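Local coordinates for petrobactin-binding protein YclQ (Bacillus subtilis subsp. subtilis str. 168, PDB 3GFV) that binds iron-free and ferric petrobactin and the precursor 3,4-dihydroxybenzoic acid, and serves the YclNOPQ ABC transporter in ferric-petrobactin uptake, at residues E85-F88 / D89-A92; I100-A103 / R104-E107. All blocks are in the same frame, centred on the assembly; numbering follows the deposited sequence.

Contact 1 (E85-F88 / D89-A92); sequences EPDF and DKVA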
loop_
_atom_site.group_PDB
_atom_site.type_symbol
_atom_site.label_atom_id
_atom_site.label_comp_id
_atom_site.label_asym_id
_atom_site.label_seq_id
_atom_site.Cartn_x
_atom_site.Cartn_y
_atom_site.Cartn_z
ATOM N N GLU A 85 -16.634 1.512 -4.612
ATOM C CA GLU A 85 -17.856 2.029 -5.218
ATOM C C GLU A 85 -17.627 3.460 -5.727
ATOM O O GLU A 85 -18.024 4.415 -5.060
ATOM C CB GLU A 85 -19.019 1.984 -4.202
ATOM C CG GLU A 85 -19.239 0.581 -3.610
ATOM C CD GLU A 85 -20.201 0.502 -2.402
ATOM O OE1 GLU A 85 -20.886 1.483 -2.038
ATOM O OE2 GLU A 85 -20.279 -0.587 -1.802
ATOM N N PRO A 86 -16.998 3.610 -6.910
ATOM C CA PRO A 86 -16.800 4.964 -7.428
ATOM C C PRO A 86 -18.120 5.640 -7.759
ATOM O O PRO A 86 -19.071 5.003 -8.237
ATOM C CB PRO A 86 -15.985 4.738 -8.717
ATOM C CG PRO A 86 -15.326 3.393 -8.516
ATOM C CD PRO A 86 -16.360 2.596 -7.771
ATOM N N ASP A 87 -18.194 6.933 -7.471
ATOM C CA ASP A 87 -19.338 7.727 -7.883
ATOM C C ASP A 87 -19.017 8.228 -9.289
ATOM O O ASP A 87 -18.457 9.312 -9.460
ATOM C CB ASP A 87 -19.529 8.895 -6.914
ATOM C CG ASP A 87 -20.730 9.766 -7.260
ATOM O OD1 ASP A 87 -21.289 9.637 -8.365
ATOM O OD2 ASP A 87 -21.116 10.590 -6.410
ATOM N N PHE A 88 -19.360 7.423 -10.290
ATOM C CA PHE A 88 -18.964 7.707 -11.666
ATOM C C PHE A 88 -19.560 9.014 -12.196
ATOM O O PHE A 88 -18.923 9.737 -12.952
ATOM C CB PHE A 88 -19.353 6.541 -12.576
ATOM C CG PHE A 88 -18.491 5.319 -12.396
ATOM C CD1 PHE A 88 -17.246 5.245 -13.009
ATOM C CD2 PHE A 88 -18.923 4.249 -11.615
ATOM C CE1 PHE A 88 -16.450 4.123 -12.845
ATOM C CE2 PHE A 88 -18.124 3.114 -11.441
ATOM C CZ PHE A 88 -16.880 3.058 -12.064
ATOM N N ASP A 89 -20.797 9.320 -11.815
ATOM C CA ASP A 89 -21.389 10.574 -12.267
ATOM C C ASP A 89 -20.616 11.774 -11.741
ATOM O O ASP A 89 -20.414 12.769 -12.453
ATOM C CB ASP A 89 -22.840 10.678 -11.787
ATOM C CG ASP A 89 -23.794 9.827 -12.607
ATOM O OD1 ASP A 89 -23.354 9.178 -13.574
ATOM O OD2 ASP A 89 -25.003 9.840 -12.299
ATOM N N LYS A 90 -20.213 11.701 -10.476
ATOM C CA LYS A 90 -19.443 12.783 -9.896
ATOM C C LYS A 90 -18.080 12.900 -10.575
ATOM O O LYS A 90 -17.618 14.010 -10.862
ATOM C CB LYS A 90 -19.259 12.579 -8.402
ATOM C CG LYS A 90 -18.578 13.756 -7.729
ATOM C CD LYS A 90 -19.429 15.008 -7.874
ATOM C CE LYS A 90 -18.805 16.184 -7.144
ATOM N NZ LYS A 90 -19.752 17.333 -7.053
ATOM N N VAL A 91 -17.432 11.764 -10.823
ATOM C CA VAL A 91 -16.166 11.781 -11.574
ATOM C C VAL A 91 -16.327 12.540 -12.906
ATOM O O VAL A 91 -15.524 13.429 -13.223
ATOM C CB VAL A 91 -15.590 10.365 -11.819
ATOM C CG1 VAL A 91 -14.298 10.458 -12.662
ATOM C CG2 VAL A 91 -15.303 9.672 -10.488
ATOM N N ALA A 92 -17.371 12.197 -13.663
ATOM C CA ALA A 92 -17.660 12.823 -14.948
ATOM C C ALA A 92 -17.938 14.314 -14.777
ATOM O O ALA A 92 -17.484 15.129 -15.574
ATOM C CB ALA A 92 -18.826 12.134 -15.635
HETATM O O HOH W 1 -22.589 8.064 -9.860
#
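Asp-87 N-caps helix 88-93 by turning its carboxylate back onto Lys-90. With CG anti to the backbone N (chi1 -179°), the group swings over the first turn, and OD1 accepts from Lys-90 N at 3.1 Å. This N-H comes from above the carboxylate plane, 67° out of it, although the bond itself is fairly straight. A water extends the cap, donating to Asp-87 OD1 and accepting from Asp-89 N at 2.9 Å. The other oxygen, OD2, rests 3.4 Å from Lys-90 CB; beyond that carbon the lysine chain bends at chi2 and leads away to a salt bridge between NZ and Glu-93.

Behind the cap the ordinary helix bonds begin: Val-91 N reaches Asp-87 O at 3.0 Å, and Ala-92 N reaches Phe-88 O. Val-91 CG2, beside its own backbone N, packs 3.3 Å from Asp-87 O. Phe-88, CG anti to the carbonyl carbon (chi1 -73°), takes Pro-86 CB over one ring face, 3.8 Å above the plane and offset toward the rim. Phe-112 of helix 109-115 meets the same ring at a slant. OD1 and the water thus serve two first-turn N-H groups, and the positive end of the helix dipole would probably stabilise the carboxylate's negative charge.

Contact 2 (I100-A103 / R104-E107); sequences IISA and RQSE. With PO4 (phosphate ion), chain C.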
loop_
_atom_site.group_PDB
_atom_site.type_symbol
_atom_site.label_atom_id
_atom_site.label_comp_id
_atom_site.label_asym_id
_atom_site.label_seq_id
_atom_site.Cartn_x
_atom_site.Cartn_y
_atom_site.Cartn_z
ATOM N N ILE A 100 -6.521 8.212 -12.293
ATOM C CA ILE A 100 -5.553 7.209 -11.861
ATOM C C ILE A 100 -6.291 6.163 -11.040
ATOM O O ILE A 100 -6.964 6.497 -10.050
ATOM C CB ILE A 100 -4.449 7.821 -10.991
ATOM C CG1 ILE A 100 -3.607 8.814 -11.806
ATOM C CG2 ILE A 100 -3.593 6.700 -10.319
ATOM C CD1 ILE A 100 -2.576 9.569 -10.954
ATOM N N ILE A 101 -6.183 4.906 -11.453
ATOM C CA ILE A 101 -6.835 3.822 -10.711
ATOM C C ILE A 101 -5.835 2.752 -10.302
ATOM O O ILE A 101 -4.675 2.765 -10.722
ATOM C CB ILE A 101 -7.979 3.161 -11.530
ATOM C CG1 ILE A 101 -7.423 2.502 -12.809
ATOM C CG2 ILE A 101 -9.033 4.191 -11.870
ATOM C CD1 ILE A 101 -8.433 1.664 -13.595
ATOM N N SER A 102 -6.274 1.817 -9.471
ATOM C CA SER A 102 -5.445 0.658 -9.203
ATOM C C SER A 102 -6.310 -0.580 -9.025
ATOM O O SER A 102 -7.381 -0.673 -9.603
ATOM C CB SER A 102 -4.473 0.886 -8.033
ATOM O OG SER A 102 -5.161 1.269 -6.861
ATOM N N ALA A 103 -5.809 -1.549 -8.279
ATOM C CA ALA A 103 -6.390 -2.880 -8.349
ATOM C C ALA A 103 -7.897 -2.926 -8.039
ATOM O O ALA A 103 -8.643 -3.659 -8.685
ATOM C CB ALA A 103 -5.611 -3.828 -7.437
ATOM N N ARG A 104 -8.341 -2.144 -7.063
ATOM C CA ARG A 104 -9.736 -2.205 -6.640
ATOM C C ARG A 104 -10.724 -1.682 -7.689
ATOM O O ARG A 104 -11.931 -1.941 -7.577
ATOM C CB ARG A 104 -9.934 -1.467 -5.316
ATOM C CG ARG A 104 -9.284 -2.176 -4.114
ATOM C CD ARG A 104 -9.482 -1.363 -2.847
ATOM N NE ARG A 104 -9.146 -2.122 -1.647
ATOM C CZ ARG A 104 -8.057 -1.933 -0.903
ATOM N NH1 ARG A 104 -7.166 -1.002 -1.222
ATOM N NH2 ARG A 104 -7.862 -2.683 0.172
ATOM N N GLN A 105 -10.228 -0.953 -8.700
ATOM C CA GLN A 105 -11.098 -0.474 -9.775
ATOM C C GLN A 105 -10.732 -1.077 -11.137
ATOM O O GLN A 105 -11.175 -0.588 -12.186
ATOM C CB GLN A 105 -11.057 1.067 -9.890
ATOM C CG GLN A 105 -11.281 1.827 -8.592
ATOM C CD GLN A 105 -10.017 1.954 -7.752
ATOM O OE1 GLN A 105 -8.897 1.967 -8.276
ATOM N NE2 GLN A 105 -10.190 2.031 -6.428
ATOM N N SER A 106 -9.936 -2.142 -11.110
ATOM C CA SER A 106 -9.381 -2.762 -12.327
ATOM C C SER A 106 -10.435 -3.071 -13.385
ATOM O O SER A 106 -10.248 -2.805 -14.578
ATOM C CB SER A 106 -8.655 -4.064 -11.971
ATOM O OG SER A 106 -7.332 -3.804 -11.549
ATOM N N GLU A 107 -11.553 -3.629 -12.941
ATOM C CA GLU A 107 -12.627 -3.979 -13.852
ATOM C C GLU A 107 -13.428 -2.813 -14.406
ATOM O O GLU A 107 -14.266 -3.008 -15.282
ATOM C CB GLU A 107 -13.593 -4.953 -13.172
ATOM C CG GLU A 107 -13.482 -6.368 -13.673
ATOM C CD GLU A 107 -14.689 -7.186 -13.258
ATOM O OE1 GLU A 107 -15.537 -7.486 -14.124
ATOM O OE2 GLU A 107 -14.798 -7.486 -12.056
HETATM P P PO4 C . -9.937 -5.862 -0.984
HETATM O O1 PO4 C . -8.439 -5.738 -1.148
HETATM O O2 PO4 C . -10.437 -4.760 -0.079
HETATM O O3 PO4 C . -10.600 -5.757 -2.342
HETATM O O4 PO4 C . -10.255 -7.202 -0.365
HETATM O O HOH W 2 -7.515 0.957 -6.027
#
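Gln-105 folds back on Ser-102 where strand 98-101 of the parallel sheet, part of the periplasmic binding protein fold, runs into a 3-10 turn. Its chain bends at chi2 (83°), which carries the amide back to the end of the strand, and OE1 takes Ser-102 N at 2.9 Å, almost in line with the amide C=O. In return Gln-105 N donates to Ser-102 O at 3.0 Å, so side chain and backbone grip one residue together. Ile-101 CB borders the amide, 3.6 Å from Gln-105 OE1, while its CD1 extends alongside Gln-105 O. A water donates to both Ser-102 OG and Gln-105 OE1; the hydroxyl also bonds Asp-41, and Gln-105 NE2 bonds Leu-83 O.

Arg-104 reaches farther out, extended from CG to NE, and brings the edge of its guanidinium to a phosphate ion, probably from the crystallisation liquor. NE and NH2 both point at phosphate O2 through weak bonds, and Lys-84 binds the same ion. The arginine's stronger partner is Tyr-275, through its carbonyl and a cation-pi contact. At the turn, Ser-106 N and OG reach Ala-103 O from the same face of its plane, at 3.1 and 3.2 Å.

How the contacts relate
Contacts 1 and 2 follow one another along the chain on one lobe, their centres 13 Å apart and without touching. Residues 85-92 form a surface contact centred about 23 Å from the chain's centre, where a loop enters helix 88-93; residues 100-107 lie deeper, centred about 13 Å from it, where strand 98-101 leaves the parallel sheet. Phe-112 of helix 109-115 is a common neighbour, meeting Phe-88 and Pro-86 on one hand and Ile-101 and Gln-105 on the other. Each contact uses a side-chain oxygen to accept a backbone N-H, but a charged carboxylate does so at the surface helix start, a neutral amide just past the strand, among buried residues of a partly buried contact.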